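Local coordinates for protein DR2417 (PDB 4XWW) that degrades RNA as a metal-dependent 5'-3' exonuclease of the bacterial RNase J family, possibly with endonuclease activity as well, and works as a homodimer, at residues E230-G235 with Y374-S379; L242-F245 with R251-N254; V340-N345 with L356-L361; E296-L301 with V306-T311; P180-G183 with G187-S190. All blocks are in the same frame, centred on the assembly; numbering follows the deposited sequence. Where two conformers were deposited one is given.

Interaction 1: E230-G235 with Y374-S379. With nucleotides of chain C.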
# COMPACT_ATOMS: atom_id res chain seq x y z
N GLU A 230 -3.58 -28.50 8.82
CA GLU A 230 -3.13 -29.88 8.95
C GLU A 230 -3.21 -30.62 7.61
O GLU A 230 -2.32 -31.40 7.27
CB GLU A 230 -3.93 -30.63 10.03
CG GLU A 230 -3.40 -32.05 10.27
CD GLU A 230 -3.83 -32.64 11.60
OE1 GLU A 230 -4.86 -32.20 12.14
OE2 GLU A 230 -3.12 -33.52 12.12
N GLU A 231 -4.26 -30.34 6.83
CA GLU A 231 -4.42 -30.99 5.54
C GLU A 231 -3.28 -30.60 4.60
O GLU A 231 -2.69 -31.46 3.94
CB GLU A 231 -5.78 -30.64 4.92
CG GLU A 231 -6.09 -31.36 3.60
CD GLU A 231 -7.49 -31.05 3.07
OE1 GLU A 231 -7.86 -29.86 3.01
OE2 GLU A 231 -8.23 -32.00 2.72
N ILE A 232 -2.95 -29.32 4.55
CA ILE A 232 -1.84 -28.84 3.74
C ILE A 232 -0.50 -29.44 4.19
O ILE A 232 0.25 -29.99 3.39
CB ILE A 232 -1.78 -27.30 3.77
CG1 ILE A 232 -3.01 -26.74 3.06
CG2 ILE A 232 -0.48 -26.79 3.14
CD1 ILE A 232 -3.31 -25.30 3.38
N ILE A 233 -0.22 -29.36 5.49
CA ILE A 233 1.08 -29.76 6.00
C ILE A 233 1.28 -31.27 5.86
O ILE A 233 2.38 -31.72 5.49
CB ILE A 233 1.24 -29.26 7.46
CG1 ILE A 233 1.38 -27.73 7.40
CG2 ILE A 233 2.43 -29.93 8.17
CD1 ILE A 233 1.30 -27.00 8.72
N LYS A 234 0.22 -32.04 6.08
CA LYS A 234 0.29 -33.50 5.90
C LYS A 234 0.75 -33.85 4.49
O LYS A 234 1.46 -34.84 4.28
CB LYS A 234 -1.08 -34.12 6.18
CG LYS A 234 -1.13 -35.62 6.00
CD LYS A 234 -2.49 -36.15 6.41
CE LYS A 234 -2.58 -37.65 6.22
NZ LYS A 234 -3.93 -38.15 6.58
N GLY A 235 0.39 -33.00 3.54
CA GLY A 235 0.75 -33.20 2.15
C GLY A 235 2.10 -32.64 1.71
O GLY A 235 2.53 -32.87 0.56
N TYR A 374 -5.56 -20.53 -0.34
CA TYR A 374 -5.68 -21.48 0.76
C TYR A 374 -6.25 -20.76 1.98
O TYR A 374 -5.79 -19.67 2.33
CB TYR A 374 -4.33 -22.09 1.09
CG TYR A 374 -3.70 -22.85 -0.05
CD1 TYR A 374 -2.91 -22.19 -1.00
CD2 TYR A 374 -3.88 -24.22 -0.18
CE1 TYR A 374 -2.31 -22.88 -2.03
CE2 TYR A 374 -3.29 -24.92 -1.22
CZ TYR A 374 -2.51 -24.23 -2.14
OH TYR A 374 -1.92 -24.92 -3.17
N ARG A 375 -7.25 -21.35 2.63
CA ARG A 375 -7.86 -20.66 3.77
C ARG A 375 -7.05 -20.97 5.01
O ARG A 375 -7.39 -21.88 5.77
CB ARG A 375 -9.32 -21.06 3.97
CG ARG A 375 -10.00 -20.12 4.98
CD ARG A 375 -11.41 -20.53 5.37
NE ARG A 375 -12.30 -20.65 4.22
CZ ARG A 375 -12.97 -19.64 3.68
NH1 ARG A 375 -13.75 -19.85 2.63
NH2 ARG A 375 -12.87 -18.42 4.19
N VAL A 376 -5.97 -20.23 5.19
CA VAL A 376 -5.03 -20.52 6.26
C VAL A 376 -4.95 -19.36 7.26
O VAL A 376 -4.02 -19.27 8.05
CB VAL A 376 -3.63 -20.85 5.70
CG1 VAL A 376 -3.68 -22.18 4.96
CG2 VAL A 376 -3.12 -19.75 4.78
N HIS A 377 -5.93 -18.47 7.22
CA HIS A 377 -6.03 -17.41 8.22
C HIS A 377 -7.47 -17.05 8.53
O HIS A 377 -8.30 -16.99 7.62
CB HIS A 377 -5.30 -16.15 7.73
CG HIS A 377 -5.36 -15.01 8.70
ND1 HIS A 377 -4.68 -15.01 9.90
CD2 HIS A 377 -5.99 -13.82 8.63
CE1 HIS A 377 -4.92 -13.88 10.54
NE2 HIS A 377 -5.70 -13.14 9.78
N ALA A 378 -7.74 -16.81 9.81
CA ALA A 378 -9.01 -16.24 10.26
C ALA A 378 -8.73 -14.96 11.02
O ALA A 378 -7.89 -14.93 11.91
CB ALA A 378 -9.77 -17.23 11.15
N SER A 379 -9.47 -13.91 10.69
CA SER A 379 -9.39 -12.64 11.40
C SER A 379 -9.68 -12.79 12.90
O SER A 379 -10.46 -13.66 13.31
CB SER A 379 -10.39 -11.64 10.78
OG SER A 379 -10.44 -10.42 11.51
P U C 2 -7.06 -9.65 11.29
OP1 U C 2 -6.64 -10.31 12.54
OP2 U C 2 -8.50 -9.45 11.01
O5' U C 2 -6.39 -8.20 11.20
C5' U C 2 -4.99 -8.00 11.47
C4' U C 2 -4.78 -6.68 12.16
O4' U C 2 -4.95 -5.59 11.21
C3' U C 2 -5.71 -6.38 13.33
O3' U C 2 -4.97 -5.76 14.36
C2' U C 2 -6.67 -5.35 12.74
O2' U C 2 -7.24 -4.50 13.72
C1' U C 2 -5.74 -4.58 11.81
N1 U C 2 -6.42 -3.83 10.75
C2 U C 2 -5.96 -2.56 10.47
O2 U C 2 -5.01 -2.06 11.05
N3 U C 2 -6.64 -1.91 9.47
C4 U C 2 -7.72 -2.38 8.75
O4 U C 2 -8.23 -1.66 7.89
C5 U C 2 -8.15 -3.69 9.11
C6 U C 2 -7.50 -4.36 10.07
O3' U C 1 -6.41 -10.44 10.05

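Interaction 2: L242-F245 with R251-N254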
# COMPACT_ATOMS: atom_id res chain seq x y z
N LEU A 242 6.33 -21.63 8.38
CA LEU A 242 5.05 -20.96 8.51
C LEU A 242 5.25 -19.66 9.29
O LEU A 242 6.00 -19.63 10.24
CB LEU A 242 4.04 -21.87 9.23
CG LEU A 242 2.63 -21.31 9.44
CD1 LEU A 242 1.62 -22.46 9.42
CD2 LEU A 242 2.53 -20.53 10.78
N THR A 243 4.58 -18.59 8.86
CA THR A 243 4.60 -17.32 9.59
C THR A 243 3.19 -16.90 9.92
O THR A 243 2.25 -17.18 9.18
CB THR A 243 5.31 -16.19 8.79
OG1 THR A 243 5.43 -15.02 9.60
CG2 THR A 243 4.52 -15.83 7.52
N THR A 244 3.04 -16.27 11.09
CA THR A 244 1.78 -15.73 11.52
C THR A 244 2.18 -14.65 12.55
O THR A 244 3.38 -14.45 12.77
CB THR A 244 0.89 -16.83 12.13
OG1 THR A 244 -0.43 -16.33 12.35
CG2 THR A 244 1.49 -17.35 13.42
N PHE A 245 1.23 -13.94 13.15
CA PHE A 245 1.58 -13.01 14.22
C PHE A 245 2.16 -13.80 15.39
O PHE A 245 1.62 -14.83 15.74
CB PHE A 245 0.35 -12.21 14.69
CG PHE A 245 -0.49 -11.66 13.57
CD1 PHE A 245 0.03 -10.73 12.70
CD2 PHE A 245 -1.80 -12.08 13.40
CE1 PHE A 245 -0.75 -10.22 11.67
CE2 PHE A 245 -2.58 -11.58 12.37
CZ PHE A 245 -2.05 -10.65 11.51
N ARG A 251 -3.62 -20.04 17.19
CA ARG A 251 -3.06 -20.49 15.90
C ARG A 251 -1.78 -21.30 16.09
O ARG A 251 -1.63 -22.41 15.56
CB ARG A 251 -2.81 -19.28 15.01
CG ARG A 251 -2.33 -19.58 13.56
CD ARG A 251 -3.48 -19.90 12.60
NE ARG A 251 -4.56 -18.92 12.64
CZ ARG A 251 -4.58 -17.76 11.98
NH1 ARG A 251 -3.57 -17.42 11.15
NH2 ARG A 251 -5.64 -16.96 12.13
N ILE A 252 -0.83 -20.74 16.84
CA ILE A 252 0.44 -21.40 17.03
C ILE A 252 0.28 -22.70 17.83
O ILE A 252 0.87 -23.71 17.49
CB ILE A 252 1.45 -20.47 17.72
CG1 ILE A 252 1.75 -19.29 16.78
CG2 ILE A 252 2.73 -21.23 18.00
CD1 ILE A 252 2.54 -18.15 17.42
N GLN A 253 -0.54 -22.68 18.88
CA GLN A 253 -0.74 -23.91 19.65
C GLN A 253 -1.32 -25.01 18.75
O GLN A 253 -0.88 -26.16 18.78
CB GLN A 253 -1.66 -23.69 20.85
CG GLN A 253 -1.96 -24.99 21.60
CD GLN A 253 -0.75 -25.53 22.37
OE1 GLN A 253 0.01 -24.77 22.96
NE2 GLN A 253 -0.60 -26.85 22.39
N ASN A 254 -2.32 -24.65 17.96
CA ASN A 254 -2.92 -25.63 17.06
C ASN A 254 -1.89 -26.16 16.05
O ASN A 254 -1.92 -27.34 15.69
CB ASN A 254 -4.14 -25.03 16.35
CG ASN A 254 -5.30 -24.79 17.31
OD1 ASN A 254 -5.43 -25.45 18.35
ND2 ASN A 254 -6.17 -23.85 16.95

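Interaction 3: V340-N345 with L356-L361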
# COMPACT_ATOMS: atom_id res chain seq x y z
N VAL A 340 6.43 -22.67 2.09
CA VAL A 340 6.26 -21.52 2.98
C VAL A 340 4.79 -21.15 3.06
O VAL A 340 4.12 -20.95 2.03
CB VAL A 340 7.08 -20.31 2.54
CG1 VAL A 340 6.69 -19.06 3.40
CG2 VAL A 340 8.54 -20.63 2.68
N ILE A 341 4.26 -21.11 4.28
CA ILE A 341 2.86 -20.78 4.50
C ILE A 341 2.74 -19.43 5.18
O ILE A 341 3.30 -19.22 6.27
CB ILE A 341 2.15 -21.84 5.37
CG1 ILE A 341 2.21 -23.24 4.75
CG2 ILE A 341 0.70 -21.43 5.68
CD1 ILE A 341 1.85 -24.36 5.76
N LEU A 342 2.01 -18.52 4.56
CA LEU A 342 1.68 -17.23 5.18
C LEU A 342 0.32 -17.35 5.85
O LEU A 342 -0.71 -17.22 5.19
CB LEU A 342 1.68 -16.10 4.14
CG LEU A 342 2.91 -16.04 3.23
CD1 LEU A 342 2.88 -14.80 2.29
CD2 LEU A 342 4.17 -16.05 4.03
N SER A 343 0.32 -17.65 7.15
CA SER A 343 -0.92 -17.81 7.91
C SER A 343 -1.34 -16.44 8.44
O SER A 343 -1.31 -16.19 9.64
CB SER A 343 -0.71 -18.82 9.05
OG SER A 343 -1.94 -19.17 9.69
N SER A 344 -1.74 -15.57 7.51
CA SER A 344 -1.99 -14.16 7.78
C SER A 344 -2.47 -13.50 6.49
O SER A 344 -2.35 -14.08 5.41
CB SER A 344 -0.73 -13.44 8.27
OG SER A 344 0.30 -13.58 7.33
N ASN A 345 -3.01 -12.30 6.62
CA ASN A 345 -3.38 -11.46 5.50
C ASN A 345 -2.63 -10.17 5.70
O ASN A 345 -2.46 -9.72 6.83
CB ASN A 345 -4.88 -11.18 5.47
CG ASN A 345 -5.67 -12.25 4.76
OD1 ASN A 345 -5.25 -12.78 3.73
ND2 ASN A 345 -6.84 -12.55 5.30
N LEU A 356 6.36 -8.38 -2.00
CA LEU A 356 7.77 -8.41 -2.36
C LEU A 356 8.33 -9.75 -1.91
O LEU A 356 9.08 -10.40 -2.64
CB LEU A 356 8.53 -7.26 -1.70
CG LEU A 356 10.05 -7.33 -1.80
CD1 LEU A 356 10.47 -7.33 -3.27
CD2 LEU A 356 10.69 -6.18 -1.05
N ILE A 357 7.93 -10.16 -0.71
CA ILE A 357 8.42 -11.41 -0.16
C ILE A 357 7.84 -12.58 -0.93
O ILE A 357 8.56 -13.54 -1.23
CB ILE A 357 8.09 -11.52 1.34
CG1 ILE A 357 9.07 -10.62 2.10
CG2 ILE A 357 8.22 -12.97 1.81
CD1 ILE A 357 8.82 -10.56 3.58
N VAL A 358 6.56 -12.49 -1.28
CA VAL A 358 5.93 -13.58 -2.02
C VAL A 358 6.64 -13.82 -3.35
O VAL A 358 6.96 -14.96 -3.70
CB VAL A 358 4.43 -13.31 -2.24
CG1 VAL A 358 3.85 -14.26 -3.30
CG2 VAL A 358 3.70 -13.48 -0.90
N ASN A 359 6.91 -12.75 -4.10
CA ASN A 359 7.61 -12.94 -5.37
C ASN A 359 9.03 -13.49 -5.20
O ASN A 359 9.48 -14.29 -6.03
CB ASN A 359 7.64 -11.62 -6.16
CG ASN A 359 6.35 -11.38 -6.91
OD1 ASN A 359 5.90 -12.25 -7.64
ND2 ASN A 359 5.71 -10.25 -6.67
N ARG A 360 9.73 -13.10 -4.14
CA ARG A 360 11.06 -13.66 -3.92
C ARG A 360 10.97 -15.15 -3.59
O ARG A 360 11.82 -15.93 -4.03
CB ARG A 360 11.81 -12.92 -2.81
CG ARG A 360 12.14 -11.46 -3.13
CD ARG A 360 13.26 -11.32 -4.12
NE ARG A 360 13.28 -9.98 -4.71
CZ ARG A 360 12.57 -9.62 -5.78
NH1 ARG A 360 11.78 -10.50 -6.38
NH2 ARG A 360 12.64 -8.38 -6.25
N LEU A 361 9.97 -15.53 -2.79
CA LEU A 361 9.75 -16.94 -2.49
C LEU A 361 9.50 -17.73 -3.78
O LEU A 361 10.11 -18.78 -3.98
CB LEU A 361 8.59 -17.12 -1.51
CG LEU A 361 8.86 -16.53 -0.14
CD1 LEU A 361 7.57 -16.52 0.72
CD2 LEU A 361 9.99 -17.30 0.57

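Interaction 4: E296-L301 with V306-T311. With nucleotides of chain C.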
# COMPACT_ATOMS: atom_id res chain seq x y z
N GLU A 296 19.72 -25.70 14.43
CA GLU A 296 20.83 -26.64 14.37
C GLU A 296 20.34 -28.06 14.63
O GLU A 296 20.72 -29.00 13.93
CB GLU A 296 21.92 -26.25 15.36
CG GLU A 296 22.67 -24.98 14.98
CD GLU A 296 22.06 -23.71 15.58
OE1 GLU A 296 20.92 -23.74 16.10
OE2 GLU A 296 22.74 -22.67 15.53
N GLU A 297 19.46 -28.21 15.61
CA GLU A 297 18.97 -29.52 16.03
C GLU A 297 18.08 -30.19 14.97
O GLU A 297 18.13 -31.40 14.80
CB GLU A 297 18.22 -29.38 17.37
CG GLU A 297 19.17 -29.01 18.51
CD GLU A 297 18.49 -28.74 19.84
OE1 GLU A 297 17.31 -28.35 19.87
OE2 GLU A 297 19.17 -28.93 20.87
N VAL A 298 17.26 -29.41 14.27
CA VAL A 298 16.39 -30.00 13.24
C VAL A 298 17.14 -30.30 11.97
O VAL A 298 16.67 -31.08 11.14
CB VAL A 298 15.20 -29.12 12.89
CG1 VAL A 298 14.33 -28.93 14.09
CG2 VAL A 298 15.64 -27.79 12.25
N GLY A 299 18.31 -29.70 11.82
CA GLY A 299 19.16 -30.00 10.69
C GLY A 299 19.61 -31.44 10.71
O GLY A 299 20.04 -31.98 9.69
N GLU A 300 19.50 -32.08 11.87
CA GLU A 300 19.82 -33.50 12.03
C GLU A 300 18.73 -34.40 11.46
O GLU A 300 18.96 -35.58 11.22
CB GLU A 300 20.02 -33.84 13.51
CG GLU A 300 21.16 -33.10 14.16
CD GLU A 300 22.41 -33.93 14.20
OE1 GLU A 300 22.30 -35.17 14.23
OE2 GLU A 300 23.51 -33.34 14.19
N LEU A 301 17.54 -33.83 11.28
CA LEU A 301 16.36 -34.57 10.86
C LEU A 301 16.13 -34.54 9.34
O LEU A 301 16.72 -33.74 8.63
CB LEU A 301 15.13 -34.00 11.58
CG LEU A 301 15.20 -33.84 13.10
CD1 LEU A 301 13.89 -33.26 13.66
CD2 LEU A 301 15.51 -35.18 13.72
N VAL A 306 10.36 -31.50 9.71
CA VAL A 306 10.73 -30.19 10.21
C VAL A 306 9.66 -29.11 9.98
O VAL A 306 9.12 -29.00 8.88
CB VAL A 306 12.06 -29.75 9.56
CG1 VAL A 306 12.42 -28.36 9.97
CG2 VAL A 306 13.18 -30.73 9.96
N LEU A 307 9.34 -28.36 11.02
CA LEU A 307 8.46 -27.21 10.86
C LEU A 307 9.04 -25.98 11.57
O LEU A 307 9.36 -26.02 12.76
CB LEU A 307 7.05 -27.52 11.38
CG LEU A 307 5.98 -26.53 10.92
CD1 LEU A 307 4.64 -27.24 10.79
CD2 LEU A 307 5.84 -25.39 11.90
N PHE A 308 9.19 -24.88 10.83
CA PHE A 308 9.66 -23.62 11.38
C PHE A 308 8.47 -22.68 11.53
O PHE A 308 7.76 -22.42 10.56
CB PHE A 308 10.69 -22.96 10.45
CG PHE A 308 11.99 -23.69 10.34
CD1 PHE A 308 12.17 -24.66 9.36
CD2 PHE A 308 13.06 -23.36 11.15
CE1 PHE A 308 13.39 -25.31 9.24
CE2 PHE A 308 14.26 -24.01 11.04
CZ PHE A 308 14.43 -24.99 10.08
N VAL A 309 8.26 -22.16 12.74
CA VAL A 309 7.25 -21.12 12.96
C VAL A 309 8.04 -19.82 13.10
O VAL A 309 8.87 -19.71 13.99
CB VAL A 309 6.41 -21.39 14.22
CG1 VAL A 309 5.36 -20.31 14.40
CG2 VAL A 309 5.74 -22.74 14.12
N CYS A 310 7.81 -18.87 12.18
CA CYS A 310 8.71 -17.73 11.95
C CYS A 310 8.02 -16.35 12.07
O CYS A 310 6.87 -16.20 11.70
CB CYS A 310 9.31 -17.79 10.55
SG CYS A 310 10.07 -19.35 10.01
N THR A 311 8.78 -15.35 12.53
CA THR A 311 8.34 -13.96 12.48
C THR A 311 8.35 -13.44 11.05
O THR A 311 9.06 -13.97 10.20
CB THR A 311 9.26 -13.09 13.32
OG1 THR A 311 10.62 -13.33 12.92
CG2 THR A 311 9.12 -13.43 14.82
P U C 6 11.71 -10.49 14.66
OP1 U C 6 12.32 -11.63 13.92
OP2 U C 6 11.10 -10.71 16.00
O5' U C 6 12.83 -9.37 14.86
C5' U C 6 13.47 -8.75 13.76
C4' U C 6 14.30 -7.57 14.21
O4' U C 6 13.43 -6.56 14.78
C3' U C 6 15.30 -7.86 15.31
O3' U C 6 16.51 -8.43 14.82
C2' U C 6 15.48 -6.50 15.96
O2' U C 6 16.32 -5.67 15.18
C1' U C 6 14.06 -5.95 15.89
N1 U C 6 13.29 -6.25 17.12
C2 U C 6 13.39 -5.36 18.17
O2 U C 6 14.07 -4.35 18.12
N3 U C 6 12.65 -5.69 19.29
C4 U C 6 11.85 -6.80 19.47
O4 U C 6 11.26 -6.96 20.53
C5 U C 6 11.80 -7.68 18.34
C6 U C 6 12.51 -7.38 17.24
P U C 5 5.12 -9.70 15.28
OP1 U C 5 4.40 -9.49 14.01
OP2 U C 5 5.23 -11.06 15.85
O5' U C 5 6.59 -9.11 15.12
C5' U C 5 7.49 -9.71 14.18
C4' U C 5 8.46 -8.69 13.64
O4' U C 5 8.00 -7.35 13.93
C3' U C 5 9.85 -8.72 14.24
O3' U C 5 10.65 -9.78 13.72
C2' U C 5 10.37 -7.34 13.87
O2' U C 5 10.75 -7.24 12.52
C1' U C 5 9.12 -6.50 14.13
N1 U C 5 9.08 -5.97 15.50
C2 U C 5 9.79 -4.82 15.76
O2 U C 5 10.43 -4.23 14.90
N3 U C 5 9.73 -4.38 17.05
C4 U C 5 9.05 -4.96 18.10
O4 U C 5 9.09 -4.44 19.22
C5 U C 5 8.34 -6.15 17.76
C6 U C 5 8.38 -6.61 16.50

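Interaction 5: P180-G183 with G187-S190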
# COMPACT_ATOMS: atom_id res chain seq x y z
N PRO A 180 -16.72 -20.21 17.84
CA PRO A 180 -17.32 -21.30 18.63
C PRO A 180 -16.30 -22.32 19.15
O PRO A 180 -16.63 -23.08 20.06
CB PRO A 180 -18.30 -21.95 17.64
CG PRO A 180 -17.91 -21.49 16.30
CD PRO A 180 -17.22 -20.17 16.45
N ASP A 181 -15.09 -22.32 18.59
CA ASP A 181 -14.07 -23.27 19.01
C ASP A 181 -12.70 -22.83 18.51
O ASP A 181 -12.39 -23.00 17.33
CB ASP A 181 -14.40 -24.68 18.50
CG ASP A 181 -13.35 -25.71 18.89
OD1 ASP A 181 -12.49 -25.41 19.76
OD2 ASP A 181 -13.40 -26.83 18.34
N VAL A 182 -11.88 -22.26 19.38
CA VAL A 182 -10.56 -21.80 18.95
C VAL A 182 -9.62 -22.98 18.75
O VAL A 182 -8.53 -22.82 18.20
CB VAL A 182 -9.94 -20.79 19.93
CG1 VAL A 182 -10.70 -19.47 19.86
CG2 VAL A 182 -9.93 -21.33 21.36
N GLY A 183 -10.05 -24.17 19.17
CA GLY A 183 -9.40 -25.40 18.74
C GLY A 183 -8.35 -25.98 19.67
O GLY A 183 -7.80 -27.04 19.42
N GLY A 187 -11.72 -25.28 26.18
CA GLY A 187 -13.08 -24.86 26.46
C GLY A 187 -13.32 -23.36 26.31
O GLY A 187 -14.35 -22.87 26.73
N ILE A 188 -12.39 -22.64 25.70
CA ILE A 188 -12.54 -21.20 25.59
C ILE A 188 -13.69 -20.82 24.66
O ILE A 188 -13.72 -21.24 23.51
CB ILE A 188 -11.26 -20.54 25.08
CG1 ILE A 188 -10.12 -20.83 26.05
CG2 ILE A 188 -11.47 -19.03 24.96
CD1 ILE A 188 -8.76 -20.60 25.48
N VAL A 189 -14.62 -20.02 25.17
CA VAL A 189 -15.73 -19.50 24.35
C VAL A 189 -16.16 -18.12 24.84
O VAL A 189 -15.98 -17.77 26.02
CB VAL A 189 -17.00 -20.42 24.35
CG1 VAL A 189 -16.72 -21.76 23.71
CG2 VAL A 189 -17.62 -20.57 25.79
N SER A 190 -16.72 -17.32 23.93
CA SER A 190 -17.25 -16.02 24.32
C SER A 190 -18.41 -16.18 25.31
O SER A 190 -19.23 -17.07 25.18
CB SER A 190 -17.71 -15.21 23.10
OG SER A 190 -16.63 -14.96 22.22
O HOH W 1 -12.48 -23.25 22.38
O HOH W 2 -13.80 -20.68 21.13

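Interaction 1: E230-G235 with Y374-S379
Ile-232 and Tyr-374 mark the closest backbone approach of the two segments, 8.8 Å between their CA atoms: the C-terminal part of helix 222-234 lies over an irregular chain that leads from strand 367-369 toward the RNA. Just beyond this point the chain kinks in an inverse gamma turn centred on Arg-375, so that Tyr-374 and Val-376 both direct their side chains at the helix. Ile-232 answers mainly with its CD1 methyl. Its CG1 branch stands beside the backbone N, and CD1 at the end of it reaches between the two neighbours, 3.5 Å from Val-376 CG1 and 3.8 Å from Tyr-374 CD2. It meets the tyrosine ring obliquely, while the isoleucine and valine side chains cross at about a right angle. Val-369 of strand 367-369 touches both Ile-232 and Tyr-374, tying this apolar patch to the edge of the parallel sheet.

Past Val-376 the character changes completely. His-377 swings its ring to the side opposite the backbone N (chi1 180°), and NE2 meets O3' of U1 of chain C at 2.8 Å in a nearly straight hydrogen bond, 166°, lying in the ring plane. Its other nitrogen, ND1, is hydrogen-bonded to Arg-251 NH1, so both ring nitrogens are engaged and the ring's rotation is fixed. Ser-379, seen to contact UMP in a crystal structure of this protein, follows beside the phosphate of U2 of chain C. This His-Ala-Ser run belongs to the predicted substrate-binding loop 377-381 of RNase J, here occupied by RNA.

Interaction 2: L242-F245 with R251-N254
Thr-244 and Ile-252 come within 8.0 Å CA to CA where the chain leaves strand 240-243 and the first turns of helix 249-261 fold back beside it. Thr-244 sends its two branches to different neighbours. The methyl CG2 lies 3.9 Å from Ile-252 CG1, and Met-273 of helix 271-282 packs against both side chains. Further along the isoleucine, CD1 ends 3.8 Å from the carbonyl oxygen of Phe-245. OG1 sits obliquely to the Arg-251 guanidinium, 3.5 Å from NH1, but its hydrogen bond goes to Ser-343 O.

Arg-251 leaves the helix extended and then folds at chi2 (83°) and chi3 (50°); the bends bow CD and NE away from Thr-244 and bring NH1 back beside its OG1. There the group is held at more than one point: NE in a salt bridge to Glu-222, NH1 on Ser-343 OG. The salt bridge probably offsets the buried charge, and together these bonds set the plane of the group, consistent with a second-shell role beside the predicted substrate-binding loop. Phe-245, a UMP contact in a crystal structure of this protein, packs on a sugar of the RNA, placing this strand-to-helix turn of the beta-CASP domain at the wall of the RNA channel.

Interaction 3: V340-N345 with L356-L361
Val-340 and Leu-342 of strand 339-342 pack against Leu-361 and Val-358 of helix 351-364, the first strand and the helix of a beta-alpha-beta unit in the beta-CASP domain. The pairing follows from opposite chain directions: as the strand advances from Val-340 to Leu-342, its partners step back along the helix from Leu-361 to Val-358. Two strand positions thus match one helical turn.

The two pairs differ in how they meet. Val-340 and Leu-361 both aim at one another and cross at about a right angle, a methyl against a methyl, with Val-340 CG1 3.8 Å from Leu-361 CD1. Leu-342 also points at the helix, but the bond to Val-358 CB runs across the line to the strand, and the two side chains meet on a slant. In Leu-342, CG is anti to the carbonyl carbon (chi1 -49°), and the extended chi2 carries CD1 forward to the helix. Leu-321 of helix 320-326 touches both strand side chains and closes the same hydrophobic layer.

On the other face of the strand, Ile-341 turns its back on this helix and packs on Leu-229 and Ile-233 of helix 222-234, so the sheet is sandwiched between helices. Helix 351-364 also meets the second subunit: Asn-359 is hydrogen-bonded to Arg-407 N and Glu-405 OE1 of that subunit, and Val-358 packs on its Arg-407, which brings this layer right up to the dimer interface. Within the layer, the tighter of the two touches is made by a single valine branch, CG2 of Val-358, which stands 3.5 Å from Leu-342 CD1.

Interaction 4: E296-L301 with V306-T311
Val-298 is the knob here, and Val-306 with Phe-308 forms the hollow that receives it. The CA atoms of Val-298 and Val-306 are 6.4 Å apart, close enough for the short, weakly bonded helix at 295-298 to sit almost directly on the strand. Val-298 CB rests over the fork of Val-306, 3.9 Å from CG2, while its CG2 methyl settles over the groove between the other prong and the aromatic ring: 4.0 Å to Val-306 CG1 and 3.7 Å to Phe-308 CZ. The ring is met obliquely at its far end, since Phe-308 leans over to bring CZ alongside. Val-267 of the adjacent strand touches both Val-298 and Phe-308, and Phe-241 stacks on the phenyl ring.

Strand 306-310 lies between strands 265-269 and 240-243 in the parallel sheet of the beta-CASP domain, and the segment 296-301 covers one of its faces; Leu-307 points to the other. A type I turn from Val-298 to Leu-301, closed by Leu-301 N to Val-298 O at 2.9 Å, bends the covering chain back toward the strand. The bend sets Leu-301 CB 4.1 Å from Val-306 CG2, so that this methyl meets both Leu-301 CB and the carbonyl oxygen of Val-298, which lie on the same side of it.

Just past the other end of the strand, Thr-311 meets the RNA. Its OG1, placed between its own backbone N and carbonyl carbon (chi1 52°), donates to OP1 of U6 of chain C at 2.6 Å, and the same oxygen is hydrogen-bonded to Val-320 N.

Interaction 5: P180-G183 with G187-S190
Val-182 packs on Ile-188 across a loop of the metallo-beta-lactamase domain, between strand 168-172 and helix 192-201, beside an Asx turn at Asp-181. Starting at CB, Val-182 points its side chain toward segment 187-190 and splits into two methyls. A chi1 of -70° sets CG1 beside the backbone N and leaves CG2 between N and the carbonyl carbon. CG2 is the branch that touches the other side of the loop, 4.0 Å from Ile-188 CB; the side chains cross at about a right angle. Tyr-250 of helix 249-261 packs on both residues, and Thr-152 also touches the valine.

Behind the valine, Asp-181 OD1 accepts from Gly-183 N at 2.8 Å. The bond is bent, 131° at the hydrogen, and comes from well above the carboxylate plane. The turn leaves the carbonyl of Val-182 directed at Asn-254 ND2, a link to the beta-CASP domain. Between the segments the backbone is bridged by water: one molecule accepts from Val-182 N at 3.2 Å and probably donates to Ile-188 O at 2.6 Å. At the start of segment 180-183, a methyl meets a carbonyl, with Val-189 CG1 3.9 Å from Pro-180 O.

In the fold
Interactions 2, 3 and 4 are buried and belong to one parallel sheet of the beta-CASP domain: strand 240-243 lies between 306-310 and 339-342, and backbone bonds join it to both. Interactions 3 and 4 are purely apolar between their segments, whereas interaction 2 mixes methyl packing with a buried arginine. That arginine links interactions 1, 2 and 3, through His-377 and Ser-343. Interaction 1, partly buried, joins an isoleucine of helix 222-234 to the loop that meets the RNA. Interaction 5 is the most exposed and relies on water; it lies in the metallo-beta-lactamase domain and touches interaction 2 through Asn-254, whose side chain reaches across to Val-182 O.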